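PDB 6OAW: WYL1 from Ruminococcus sp., which serves as an accessory protein of a Type VI-D CRISPR-Cas system, probably modulating its effector nuclease, and carries a WYL domain. Local coordinates for residues 299-304 against 326-331; 7-12 against 162-167; 33-38 against 171-176; 71-76 against 94-99. All blocks are in the same frame, centred on the assembly; numbering follows the deposited sequence.

Contact 1: 299-304 against 326-331; sequences DPRFGS and LYQRPI
Gln328 meets the edge of the Phe302 ring and the guanidinium of Arg301. It sits third in the type II beta turn Leu326 to Arg329, a place asking for positive phi, which Gln328 adopts at 56°. From CB the chain runs straight beyond CG. Gln328 CG lies between two aromatic rings: it stands 3.8 Å above the centre of the Tyr327 ring and meets the Phe302 ring at its edge, 3.8 Å from Phe302 CE2. Next, Gln328 CD comes 3.6 Å from Phe302 CE2, with the amide plane turned 76° from the ring. The amide tip arrives at the edge of the Arg301 guanidinium, at NH1. Phenylalanine suits position 302 because its flat apolar face takes the aliphatic CD of extended Arg301 while its edge takes Gln328; Phe302 N is in turn held by Asp299 OD1 at 3.0 Å, an Asx motif. With an alanine in place of Gln328, the Phe302 edge would probably lose its amide cover and the Arg301 guanidinium this polar neighbour. Tyr327 stacks on Tyr327 of the second subunit. Both loops lie against helix 350-357, Arg301 and Phe302 from one and Arg329 and Pro330 from the other; Pro300 and Arg301 also rest on Tyr238 of strand 237-243.

Contact 2: 7-12 against 162-167; sequences STFLPK and RRFLKA
Two first torsions bring Phe9 and Phe164 together: Phe164 sends CG opposite its backbone N (chi1 173°), straight out from helix 161-172, and Phe9 sets CG opposite its carbonyl carbon (chi1 -72°), turning its ring inward from the N-terminal loop. The rings come to rest nearly parallel, planes 12° apart, but displaced so that little of one ring lies over the other, with centroids 4.8 Å apart. Contact is therefore made by one border of each ring. Phe164 CD2 lies over a face of Phe9, only 3.4 Å from Phe9 CE2. At the root of the Phe164 side chain, CB adds a touch of its own, 3.7 Å from Phe9 CZ. Phenylalanine suits both places, since a flat, wholly apolar group can fill a buried seam without bringing in a polar atom that needs a partner. The loop has an internal tie: Thr8 OG1 donates to Leu10 O at 2.6 Å, approaching from above the carbonyl plane and bridging the residue that carries the ring. Phe9 also lies on Glu153 and Asn154 of helix 151-156. Phe164 meets Phe90 edge-to-face and Tyr157 at a shallow angle, an aromatic cluster between helices 161-172 and 151-156, onto which the N-terminal loop folds.

Contact 3: 33-38 against 171-176; sequences YSVIIK and DYALLS
Tyr172 O accepts a hydrogen bond from Leu175 N at 3.0 Å, closing a type I beta turn near the end of helix 161-172, while the ring of the same tyrosine reaches back to Ile36 of helix 30-44. Its phenol OH is hydrogen-bonded to Asp39, further along that second helix, so the side chain spans the seam with an apolar flank and a polar end. Tyrosine is well suited to such a double task. CG lies trans to the backbone N (chi1 172°), swinging the ring toward helix 30-44, where Ile36 CG1 comes to 3.9 Å from Tyr172 CD2 and about as near to CE2; the two side chains meet at a slant. The pairing joins the first helix of a strand-helix-helix segment (23-28, 30-44, 55-71), an order consistent with a ribbon-helix-helix unit, to a helix that follows much later in the chain. Beside the tyrosine, Val35 and Ala173 let the backbones draw together, their CA atoms 5.7 Å apart. Alanine fits because its lone methyl leaves that room: Ala173 CB meets Val35 CB at 4.0 Å. Both methyls of Val35 close on the carbonyl oxygen of Ala173, CG2 at 3.8 Å and CG1 at 3.9 Å from Ala173 O. Beyond the turn, Ser176 is the N-cap of helix 177-184, with its backbone N bonded to Glu179 OE1, as in a capping box, and from that helix Arg180 packs on Val35 and Tyr172 and is hydrogen-bonded to Leu175 O.

Contact 4: 71-76 against 94-99; sequences LKYKSD and QIEEID
Tyr73 leans against Glu96 and Glu97 from a type I beta turn, Lys72 to Ser75, which follows helix 55-71 and packs on the short helix 92-96 at the protein surface. The tyrosine holds CG trans to its backbone N (chi1 176°), and this aims the ring along the neighbouring segment. Glu96 CB touches the ring at its edge, 3.9 Å from Tyr73 CD2. Its chain runs extended past CG in the opposite direction to the tyrosine, leaving the carboxylate almost coplanar with the ring. Glu97 behaves otherwise: it too is extended, but it crosses the phenol obliquely with its carboxylate nearly perpendicular to the ring, and Glu97 CG lies 3.9 Å from Tyr73 OH. Tyrosine suits this spot because its length covers two consecutive residues, its hydroxyl ending beside Glu97 CB and CG. Shortening Tyr73 to an alanine is likely to strip the cover from the aliphatic parts of Glu96 and Glu97 and open a gap between turn and helix. Glu97 also packs on Lys117 of the second subunit. Lys74, its first torsion far from staggered (-135°) and its chain bent at chi2, points its ammonium elsewhere, Lys74 NZ standing 7.5 Å from Glu96 OE1. Glu96 OE2 has the like charge of Glu92 close by. Glu96 OE1 is buried without a polar partner, its neighbours in the turn being Lys74 N at 3.8 Å and Lys74 CB at 3.9 Å.

How the contacts relate
Contacts 2, 3 and 4 lie in the helical N-terminal part, contact 1 in the C-terminal part. Contacts 2 and 3 share helix 161-172, their centres about 21 Å apart, and interleave along the chain: 7-12, 33-38, 162-167, 171-176. Segments 7-12 and 33-38 are thus each brought back onto one helix, tying sequence-distant parts of the N-terminal region together. Contact 4 falls within the span of both, its nearest atoms about 7 Å from contact 3, and joins the turn after helix 55-71 to helix 92-96. Contact 1 comes last, its centre about 45 Å from that of contact 2; the antiparallel sheet, probably the WYL core, intervenes in sequence. Contacts 1, 3 and 4 each have residues touching the second subunit.

Contact 1: 299-304 against 326-331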
loop_
_atom_site.group_PDB
_atom_site.type_symbol
_atom_site.label_atom_id
_atom_site.label_comp_id
_atom_site.label_asym_id
_atom_site.label_seq_id
_atom_site.Cartn_x
_atom_site.Cartn_y
_atom_site.Cartn_z
ATOM N N ASP B 299 -6.157 20.417 0.849
ATOM C CA ASP B 299 -4.690 20.262 1.089
ATOM C C ASP B 299 -4.351 20.455 2.570
ATOM O O ASP B 299 -4.032 21.541 3.030
ATOM C CB ASP B 299 -3.869 21.162 0.163
ATOM C CG ASP B 299 -2.420 20.699 0.122
ATOM O OD1 ASP B 299 -1.958 20.091 1.123
ATOM O OD2 ASP B 299 -1.783 20.856 -0.928
ATOM N N PRO B 300 -4.423 19.405 3.401
ATOM C CA PRO B 300 -4.196 19.575 4.830
ATOM C C PRO B 300 -2.731 19.661 5.242
ATOM O O PRO B 300 -2.524 19.915 6.410
ATOM C CB PRO B 300 -4.785 18.304 5.453
ATOM C CG PRO B 300 -4.613 17.272 4.346
ATOM C CD PRO B 300 -4.825 18.034 3.054
ATOM N N ARG B 301 -1.786 19.422 4.329
ATOM C CA ARG B 301 -0.351 19.618 4.654
ATOM C C ARG B 301 0.082 21.039 4.324
ATOM O O ARG B 301 0.733 21.635 5.157
ATOM C CB ARG B 301 0.596 18.671 3.923
ATOM C CG ARG B 301 1.973 18.665 4.570
ATOM C CD ARG B 301 3.001 17.759 3.915
ATOM N NE ARG B 301 4.343 18.024 4.443
ATOM C CZ ARG B 301 5.471 17.469 3.999
ATOM N NH1 ARG B 301 5.444 16.618 2.986
ATOM N NH2 ARG B 301 6.623 17.777 4.572
ATOM N N PHE B 302 -0.183 21.506 3.115
ATOM C CA PHE B 302 0.389 22.771 2.578
ATOM C C PHE B 302 -0.643 23.902 2.583
ATOM O O PHE B 302 -0.247 25.033 2.518
ATOM C CB PHE B 302 0.967 22.570 1.176
ATOM C CG PHE B 302 2.117 21.599 1.149
ATOM C CD1 PHE B 302 3.246 21.820 1.920
ATOM C CD2 PHE B 302 2.044 20.441 0.397
ATOM C CE1 PHE B 302 4.291 20.913 1.925
ATOM C CE2 PHE B 302 3.096 19.539 0.390
ATOM C CZ PHE B 302 4.218 19.774 1.153
ATOM N N GLY B 303 -1.932 23.618 2.700
ATOM C CA GLY B 303 -2.956 24.677 2.804
ATOM C C GLY B 303 -2.667 25.674 3.921
ATOM O O GLY B 303 -3.003 26.863 3.720
ATOM N N SER B 304 -2.043 25.222 5.019
ATOM C CA SER B 304 -1.720 25.979 6.262
ATOM C C SER B 304 -0.683 27.094 6.026
ATOM O O SER B 304 -0.707 28.084 6.785
ATOM C CB SER B 304 -1.240 25.035 7.345
ATOM O OG SER B 304 -1.630 25.521 8.622
ATOM N N LEU B 326 2.511 13.717 -10.128
ATOM C CA LEU B 326 1.339 14.334 -9.480
ATOM C C LEU B 326 1.631 14.567 -8.002
ATOM O O LEU B 326 1.002 15.468 -7.419
ATOM C CB LEU B 326 0.139 13.403 -9.666
ATOM C CG LEU B 326 -0.291 13.228 -11.116
ATOM C CD1 LEU B 326 -1.628 12.505 -11.204
ATOM C CD2 LEU B 326 -0.417 14.555 -11.846
ATOM N N TYR B 327 2.518 13.784 -7.402
ATOM C CA TYR B 327 2.778 13.813 -5.939
ATOM C C TYR B 327 3.102 15.234 -5.491
ATOM O O TYR B 327 4.147 15.731 -5.884
ATOM C CB TYR B 327 3.935 12.891 -5.543
ATOM C CG TYR B 327 4.201 12.862 -4.059
ATOM C CD1 TYR B 327 3.235 12.393 -3.189
ATOM C CD2 TYR B 327 5.400 13.317 -3.523
ATOM C CE1 TYR B 327 3.471 12.338 -1.821
ATOM C CE2 TYR B 327 5.633 13.313 -2.160
ATOM C CZ TYR B 327 4.673 12.801 -1.309
ATOM O OH TYR B 327 4.912 12.777 0.029
ATOM N N GLN B 328 2.254 15.842 -4.658
ATOM C CA GLN B 328 2.524 17.183 -4.036
ATOM C C GLN B 328 2.802 18.229 -5.128
ATOM O O GLN B 328 3.543 19.184 -4.870
ATOM C CB GLN B 328 3.647 17.059 -2.993
ATOM C CG GLN B 328 3.142 16.371 -1.708
ATOM C CD GLN B 328 4.154 16.273 -0.586
ATOM O OE1 GLN B 328 5.372 16.521 -0.778
ATOM N NE2 GLN B 328 3.604 15.930 0.582
ATOM N N ARG B 329 2.236 18.050 -6.318
ATOM C CA ARG B 329 2.547 18.916 -7.477
ATOM C C ARG B 329 1.901 20.280 -7.238
ATOM O O ARG B 329 0.735 20.351 -6.921
ATOM C CB ARG B 329 1.990 18.341 -8.777
ATOM C CG ARG B 329 2.357 19.196 -9.983
ATOM C CD ARG B 329 1.904 18.559 -11.270
ATOM N NE ARG B 329 0.448 18.504 -11.353
ATOM C CZ ARG B 329 -0.234 17.987 -12.373
ATOM N NH1 ARG B 329 0.396 17.455 -13.409
ATOM N NH2 ARG B 329 -1.550 18.017 -12.349
ATOM N N PRO B 330 2.637 21.397 -7.374
ATOM C CA PRO B 330 2.069 22.718 -7.099
ATOM C C PRO B 330 1.193 23.257 -8.250
ATOM O O PRO B 330 1.157 22.645 -9.314
ATOM C CB PRO B 330 3.343 23.544 -6.861
ATOM C CG PRO B 330 4.362 22.920 -7.781
ATOM C CD PRO B 330 4.071 21.434 -7.737
ATOM N N ILE B 331 0.499 24.383 -8.039
ATOM C CA ILE B 331 -0.392 24.965 -9.080
ATOM C C ILE B 331 0.110 26.334 -9.546
ATOM O O ILE B 331 0.761 27.064 -8.753
ATOM C CB ILE B 331 -1.846 25.052 -8.597
ATOM C CG1 ILE B 331 -2.018 25.937 -7.364
ATOM C CG2 ILE B 331 -2.440 23.666 -8.351
ATOM C CD1 ILE B 331 -3.487 26.304 -7.099
#

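Contact 2: 7-12 against 162-167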
loop_
_atom_site.group_PDB
_atom_site.type_symbol
_atom_site.label_atom_id
_atom_site.label_comp_id
_atom_site.label_asym_id
_atom_site.label_seq_id
_atom_site.Cartn_x
_atom_site.Cartn_y
_atom_site.Cartn_z
ATOM N N SER B 7 -15.918 -21.722 25.946
ATOM C CA SER B 7 -16.516 -20.642 25.114
ATOM C C SER B 7 -15.505 -19.522 24.811
ATOM O O SER B 7 -15.655 -18.890 23.749
ATOM C CB SER B 7 -17.753 -20.106 25.772
ATOM O OG SER B 7 -17.488 -19.712 27.110
ATOM N N THR B 8 -14.492 -19.300 25.658
ATOM C CA THR B 8 -13.592 -18.111 25.556
ATOM C C THR B 8 -12.126 -18.517 25.341
ATOM O O THR B 8 -11.740 -19.649 25.711
ATOM C CB THR B 8 -13.749 -17.210 26.786
ATOM O OG1 THR B 8 -13.273 -17.907 27.931
ATOM C CG2 THR B 8 -15.181 -16.786 27.018
ATOM N N PHE B 9 -11.344 -17.608 24.749
ATOM C CA PHE B 9 -9.905 -17.814 24.436
ATOM C C PHE B 9 -9.147 -18.216 25.694
ATOM O O PHE B 9 -8.273 -19.085 25.621
ATOM C CB PHE B 9 -9.299 -16.539 23.856
ATOM C CG PHE B 9 -9.760 -16.254 22.450
ATOM C CD1 PHE B 9 -9.382 -17.100 21.420
ATOM C CD2 PHE B 9 -10.541 -15.150 22.165
ATOM C CE1 PHE B 9 -9.768 -16.846 20.117
ATOM C CE2 PHE B 9 -10.951 -14.907 20.864
ATOM C CZ PHE B 9 -10.549 -15.746 19.840
ATOM N N LEU B 10 -9.462 -17.546 26.801
ATOM C CA LEU B 10 -8.821 -17.732 28.123
ATOM C C LEU B 10 -9.918 -17.900 29.166
ATOM O O LEU B 10 -10.980 -17.289 29.046
ATOM C CB LEU B 10 -7.948 -16.515 28.433
ATOM C CG LEU B 10 -6.747 -16.293 27.515
ATOM C CD1 LEU B 10 -6.060 -14.972 27.846
ATOM C CD2 LEU B 10 -5.759 -17.446 27.616
ATOM N N PRO B 11 -9.697 -18.742 30.201
ATOM C CA PRO B 11 -10.705 -18.970 31.228
ATOM C C PRO B 11 -10.835 -17.706 32.090
ATOM O O PRO B 11 -9.860 -16.970 32.209
ATOM C CB PRO B 11 -10.174 -20.185 32.007
ATOM C CG PRO B 11 -8.669 -20.123 31.818
ATOM C CD PRO B 11 -8.442 -19.459 30.468
ATOM N N LYS B 12 -12.030 -17.464 32.638
ATOM C CA LYS B 12 -12.274 -16.342 33.581
ATOM C C LYS B 12 -11.347 -16.595 34.774
ATOM O O LYS B 12 -11.244 -17.774 35.190
ATOM C CB LYS B 12 -13.752 -16.263 33.984
ATOM C CG LYS B 12 -14.778 -16.393 32.866
ATOM N N ARG B 162 -3.494 -17.737 19.992
ATOM C CA ARG B 162 -2.307 -17.614 19.099
ATOM C C ARG B 162 -2.781 -17.186 17.690
ATOM O O ARG B 162 -2.247 -16.199 17.138
ATOM C CB ARG B 162 -1.519 -18.937 19.105
ATOM C CG ARG B 162 -0.219 -18.905 18.301
ATOM C CD ARG B 162 0.923 -19.754 18.873
ATOM N N ARG B 163 -3.783 -17.896 17.166
ATOM C CA ARG B 163 -4.343 -17.705 15.809
ATOM C C ARG B 163 -4.987 -16.309 15.740
ATOM O O ARG B 163 -4.721 -15.574 14.751
ATOM C CB ARG B 163 -5.336 -18.840 15.506
ATOM N N PHE B 164 -5.809 -15.953 16.736
ATOM C CA PHE B 164 -6.557 -14.665 16.773
ATOM C C PHE B 164 -5.550 -13.498 16.751
ATOM O O PHE B 164 -5.661 -12.598 15.882
ATOM C CB PHE B 164 -7.487 -14.632 17.985
ATOM C CG PHE B 164 -8.195 -13.335 18.261
ATOM C CD1 PHE B 164 -8.617 -12.511 17.244
ATOM C CD2 PHE B 164 -8.505 -12.974 19.554
ATOM C CE1 PHE B 164 -9.299 -11.333 17.508
ATOM C CE2 PHE B 164 -9.181 -11.795 19.823
ATOM C CZ PHE B 164 -9.566 -10.965 18.800
ATOM N N LEU B 165 -4.578 -13.521 17.661
ATOM C CA LEU B 165 -3.627 -12.392 17.814
ATOM C C LEU B 165 -2.735 -12.309 16.573
ATOM O O LEU B 165 -2.441 -11.183 16.148
ATOM C CB LEU B 165 -2.818 -12.573 19.100
ATOM C CG LEU B 165 -3.605 -12.477 20.406
ATOM C CD1 LEU B 165 -2.690 -12.654 21.582
ATOM C CD2 LEU B 165 -4.347 -11.161 20.533
ATOM N N LYS B 166 -2.320 -13.437 15.999
ATOM C CA LYS B 166 -1.487 -13.401 14.772
ATOM C C LYS B 166 -2.274 -12.676 13.668
ATOM O O LYS B 166 -1.684 -11.843 12.919
ATOM C CB LYS B 166 -1.094 -14.809 14.334
ATOM C CG LYS B 166 -0.428 -14.866 12.965
ATOM C CD LYS B 166 -0.031 -16.273 12.527
ATOM C CE LYS B 166 0.726 -16.289 11.207
ATOM N NZ LYS B 166 1.979 -15.483 11.236
ATOM N N ALA B 167 -3.565 -12.992 13.565
ATOM C CA ALA B 167 -4.468 -12.414 12.546
ATOM C C ALA B 167 -4.598 -10.908 12.790
ATOM O O ALA B 167 -4.544 -10.151 11.837
ATOM C CB ALA B 167 -5.793 -13.113 12.584
#

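Contact 3: 33-38 against 171-176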
loop_
_atom_site.group_PDB
_atom_site.type_symbol
_atom_site.label_atom_id
_atom_site.label_comp_id
_atom_site.label_asym_id
_atom_site.label_seq_id
_atom_site.Cartn_x
_atom_site.Cartn_y
_atom_site.Cartn_z
ATOM N N TYR B 33 6.208 -8.007 11.473
ATOM C CA TYR B 33 7.091 -7.636 12.602
ATOM C C TYR B 33 7.781 -6.305 12.298
ATOM O O TYR B 33 7.865 -5.461 13.175
ATOM C CB TYR B 33 8.145 -8.705 12.870
ATOM C CG TYR B 33 9.090 -8.384 14.000
ATOM C CD1 TYR B 33 8.674 -8.415 15.320
ATOM C CD2 TYR B 33 10.404 -8.035 13.743
ATOM C CE1 TYR B 33 9.548 -8.156 16.360
ATOM C CE2 TYR B 33 11.296 -7.780 14.770
ATOM C CZ TYR B 33 10.867 -7.848 16.085
ATOM O OH TYR B 33 11.722 -7.577 17.116
ATOM N N SER B 34 8.339 -6.170 11.105
ATOM C CA SER B 34 9.165 -5.005 10.734
ATOM C C SER B 34 8.254 -3.764 10.597
ATOM O O SER B 34 8.693 -2.677 10.974
ATOM C CB SER B 34 9.945 -5.297 9.495
ATOM O OG SER B 34 9.063 -5.265 8.420
ATOM N N VAL B 35 7.012 -3.909 10.134
ATOM C CA VAL B 35 6.025 -2.782 10.153
ATOM C C VAL B 35 5.756 -2.341 11.601
ATOM O O VAL B 35 5.785 -1.129 11.878
ATOM C CB VAL B 35 4.723 -3.112 9.408
ATOM C CG1 VAL B 35 3.672 -2.021 9.620
ATOM C CG2 VAL B 35 4.966 -3.305 7.918
ATOM N N ILE B 36 5.553 -3.273 12.516
ATOM C CA ILE B 36 5.228 -2.959 13.943
ATOM C C ILE B 36 6.428 -2.284 14.642
ATOM O O ILE B 36 6.199 -1.286 15.300
ATOM C CB ILE B 36 4.739 -4.224 14.648
ATOM C CG1 ILE B 36 3.367 -4.627 14.115
ATOM C CG2 ILE B 36 4.728 -4.077 16.158
ATOM C CD1 ILE B 36 3.004 -6.050 14.440
ATOM N N ILE B 37 7.644 -2.810 14.496
ATOM C CA ILE B 37 8.934 -2.210 14.959
ATOM C C ILE B 37 9.065 -0.759 14.462
ATOM O O ILE B 37 9.324 0.133 15.295
ATOM C CB ILE B 37 10.117 -3.120 14.527
ATOM C CG1 ILE B 37 10.268 -4.286 15.500
ATOM C CG2 ILE B 37 11.430 -2.373 14.380
ATOM C CD1 ILE B 37 10.744 -3.854 16.876
ATOM N N LYS B 38 8.925 -0.531 13.155
ATOM C CA LYS B 38 8.983 0.831 12.555
ATOM C C LYS B 38 7.924 1.698 13.248
ATOM O O LYS B 38 8.300 2.775 13.784
ATOM C CB LYS B 38 8.795 0.818 11.031
ATOM C CG LYS B 38 9.888 0.117 10.230
ATOM N N ASP B 171 -2.943 -8.326 10.055
ATOM C CA ASP B 171 -3.885 -7.382 9.392
ATOM C C ASP B 171 -3.457 -5.930 9.669
ATOM O O ASP B 171 -3.465 -5.124 8.739
ATOM C CB ASP B 171 -5.327 -7.561 9.846
ATOM C CG ASP B 171 -6.069 -8.668 9.147
ATOM O OD1 ASP B 171 -5.453 -9.343 8.299
ATOM O OD2 ASP B 171 -7.238 -8.866 9.510
ATOM N N TYR B 172 -3.103 -5.613 10.911
ATOM C CA TYR B 172 -2.564 -4.281 11.278
ATOM C C TYR B 172 -1.485 -3.886 10.261
ATOM O O TYR B 172 -1.611 -2.840 9.609
ATOM C CB TYR B 172 -2.004 -4.286 12.699
ATOM C CG TYR B 172 -1.290 -3.004 13.019
ATOM C CD1 TYR B 172 -1.988 -1.853 13.342
ATOM C CD2 TYR B 172 0.092 -2.935 12.908
ATOM C CE1 TYR B 172 -1.326 -0.670 13.616
ATOM C CE2 TYR B 172 0.771 -1.770 13.183
ATOM C CZ TYR B 172 0.061 -0.634 13.533
ATOM O OH TYR B 172 0.790 0.489 13.801
ATOM N N ALA B 173 -0.511 -4.773 10.059
ATOM C CA ALA B 173 0.694 -4.542 9.230
ATOM C C ALA B 173 0.359 -4.271 7.768
ATOM O O ALA B 173 1.271 -3.751 7.090
ATOM C CB ALA B 173 1.624 -5.717 9.317
ATOM N N LEU B 174 -0.836 -4.639 7.286
ATOM C CA LEU B 174 -1.234 -4.488 5.855
ATOM C C LEU B 174 -1.935 -3.141 5.629
ATOM O O LEU B 174 -2.120 -2.735 4.464
ATOM C CB LEU B 174 -2.136 -5.667 5.431
ATOM C CG LEU B 174 -1.429 -7.031 5.342
ATOM C CD1 LEU B 174 -2.410 -8.152 5.021
ATOM C CD2 LEU B 174 -0.273 -7.027 4.350
ATOM N N LEU B 175 -2.380 -2.488 6.692
ATOM C CA LEU B 175 -3.114 -1.204 6.588
ATOM C C LEU B 175 -2.184 -0.130 6.023
ATOM O O LEU B 175 -0.942 -0.226 6.247
ATOM C CB LEU B 175 -3.601 -0.782 7.971
ATOM C CG LEU B 175 -4.667 -1.673 8.586
ATOM C CD1 LEU B 175 -4.938 -1.242 10.020
ATOM C CD2 LEU B 175 -5.942 -1.621 7.746
ATOM N N SER B 176 -2.762 0.901 5.415
ATOM C CA SER B 176 -2.000 2.107 4.978
ATOM C C SER B 176 -1.380 2.810 6.198
ATOM O O SER B 176 -1.880 2.611 7.331
ATOM C CB SER B 176 -2.905 3.028 4.210
ATOM O OG SER B 176 -3.785 3.696 5.102
#

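Contact 4: 71-76 against 94-99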
loop_
_atom_site.group_PDB
_atom_site.type_symbol
_atom_site.label_atom_id
_atom_site.label_comp_id
_atom_site.label_asym_id
_atom_site.label_seq_id
_atom_site.Cartn_x
_atom_site.Cartn_y
_atom_site.Cartn_z
ATOM N N LEU B 71 -16.359 -3.744 18.518
ATOM C CA LEU B 71 -17.368 -4.014 19.576
ATOM C C LEU B 71 -18.490 -2.970 19.491
ATOM O O LEU B 71 -19.643 -3.328 19.728
ATOM C CB LEU B 71 -16.688 -3.978 20.953
ATOM C CG LEU B 71 -17.623 -4.146 22.150
ATOM C CD1 LEU B 71 -18.153 -5.581 22.211
ATOM C CD2 LEU B 71 -16.942 -3.755 23.451
ATOM N N LYS B 72 -18.162 -1.721 19.184
ATOM C CA LYS B 72 -19.115 -0.591 19.281
ATOM C C LYS B 72 -19.610 -0.201 17.881
ATOM O O LYS B 72 -20.214 0.869 17.763
ATOM C CB LYS B 72 -18.429 0.570 20.008
ATOM C CG LYS B 72 -18.022 0.267 21.442
ATOM C CD LYS B 72 -19.194 0.273 22.375
ATOM C CE LYS B 72 -18.807 0.105 23.827
ATOM N NZ LYS B 72 -19.970 -0.301 24.652
ATOM N N TYR B 73 -19.394 -1.040 16.870
ATOM C CA TYR B 73 -19.734 -0.736 15.457
ATOM C C TYR B 73 -21.201 -0.319 15.314
ATOM O O TYR B 73 -21.483 0.637 14.570
ATOM C CB TYR B 73 -19.429 -1.928 14.552
ATOM C CG TYR B 73 -19.836 -1.755 13.110
ATOM C CD1 TYR B 73 -19.133 -0.912 12.276
ATOM C CD2 TYR B 73 -20.895 -2.461 12.571
ATOM C CE1 TYR B 73 -19.477 -0.774 10.941
ATOM C CE2 TYR B 73 -21.261 -2.331 11.237
ATOM C CZ TYR B 73 -20.532 -1.496 10.417
ATOM O OH TYR B 73 -20.855 -1.351 9.103
ATOM N N LYS B 74 -22.119 -0.983 16.008
ATOM C CA LYS B 74 -23.578 -0.679 15.917
ATOM C C LYS B 74 -24.059 -0.092 17.255
ATOM O O LYS B 74 -25.259 -0.170 17.562
ATOM C CB LYS B 74 -24.365 -1.942 15.530
ATOM C CG LYS B 74 -25.433 -1.745 14.452
ATOM C CD LYS B 74 -24.927 -1.142 13.137
ATOM C CE LYS B 74 -25.933 -1.196 11.999
ATOM N NZ LYS B 74 -25.296 -0.957 10.682
ATOM N N SER B 75 -23.158 0.473 18.039
ATOM C CA SER B 75 -23.469 1.100 19.340
ATOM C C SER B 75 -24.186 2.439 19.110
ATOM O O SER B 75 -24.021 3.050 18.024
ATOM C CB SER B 75 -22.201 1.228 20.149
ATOM O OG SER B 75 -22.250 2.342 21.015
ATOM N N ASP B 76 -24.949 2.881 20.110
ATOM C CA ASP B 76 -25.639 4.198 20.136
ATOM C C ASP B 76 -24.604 5.318 20.016
ATOM O O ASP B 76 -24.963 6.390 19.499
ATOM C CB ASP B 76 -26.470 4.368 21.412
ATOM C CG ASP B 76 -27.869 3.781 21.285
ATOM O OD1 ASP B 76 -28.076 2.963 20.368
ATOM O OD2 ASP B 76 -28.746 4.171 22.079
ATOM N N GLN B 94 -18.379 -7.437 11.349
ATOM C CA GLN B 94 -18.659 -8.065 10.034
ATOM C C GLN B 94 -19.999 -8.787 10.130
ATOM O O GLN B 94 -20.705 -8.789 9.138
ATOM C CB GLN B 94 -17.545 -9.000 9.572
ATOM C CG GLN B 94 -16.234 -8.275 9.423
ATOM C CD GLN B 94 -15.170 -9.146 8.834
ATOM O OE1 GLN B 94 -15.287 -9.575 7.690
ATOM N NE2 GLN B 94 -14.097 -9.344 9.591
ATOM N N ILE B 95 -20.367 -9.280 11.311
ATOM C CA ILE B 95 -21.709 -9.877 11.560
ATOM C C ILE B 95 -22.740 -8.750 11.588
ATOM O O ILE B 95 -23.739 -8.876 10.887
ATOM C CB ILE B 95 -21.730 -10.722 12.841
ATOM C CG1 ILE B 95 -20.704 -11.852 12.749
ATOM C CG2 ILE B 95 -23.129 -11.235 13.147
ATOM C CD1 ILE B 95 -20.859 -12.770 11.555
ATOM N N GLU B 96 -22.479 -7.668 12.312
ATOM C CA GLU B 96 -23.428 -6.535 12.462
ATOM C C GLU B 96 -23.631 -5.788 11.134
ATOM O O GLU B 96 -24.687 -5.181 10.968
ATOM C CB GLU B 96 -22.965 -5.650 13.610
ATOM C CG GLU B 96 -23.247 -6.327 14.949
ATOM C CD GLU B 96 -22.590 -5.724 16.162
ATOM O OE1 GLU B 96 -21.745 -4.813 15.987
ATOM O OE2 GLU B 96 -22.924 -6.177 17.270
ATOM N N GLU B 97 -22.677 -5.858 10.212
ATOM C CA GLU B 97 -22.762 -5.207 8.890
ATOM C C GLU B 97 -23.794 -5.928 8.009
ATOM O O GLU B 97 -24.269 -5.334 7.066
ATOM C CB GLU B 97 -21.381 -5.235 8.229
ATOM C CG GLU B 97 -21.324 -4.541 6.892
ATOM C CD GLU B 97 -19.939 -4.566 6.263
ATOM O OE1 GLU B 97 -19.361 -5.656 6.138
ATOM O OE2 GLU B 97 -19.439 -3.492 5.906
ATOM N N ILE B 98 -24.111 -7.189 8.275
ATOM C CA ILE B 98 -25.088 -7.947 7.445
ATOM C C ILE B 98 -26.402 -7.145 7.342
ATOM O O ILE B 98 -26.945 -6.708 8.363
ATOM C CB ILE B 98 -25.299 -9.351 8.013
ATOM C CG1 ILE B 98 -24.000 -10.155 7.982
ATOM C CG2 ILE B 98 -26.446 -10.061 7.275
ATOM C CD1 ILE B 98 -24.096 -11.475 8.744
ATOM N N ASP B 99 -26.887 -6.954 6.128
ATOM C CA ASP B 99 -28.167 -6.258 5.831
ATOM C C ASP B 99 -29.212 -6.576 6.920
ATOM O O ASP B 99 -29.735 -7.718 7.021
ATOM C CB ASP B 99 -28.584 -6.620 4.407
ATOM C CG ASP B 99 -29.944 -6.099 4.006
ATOM O OD1 ASP B 99 -30.493 -5.294 4.793
ATOM O OD2 ASP B 99 -30.467 -6.578 2.955
#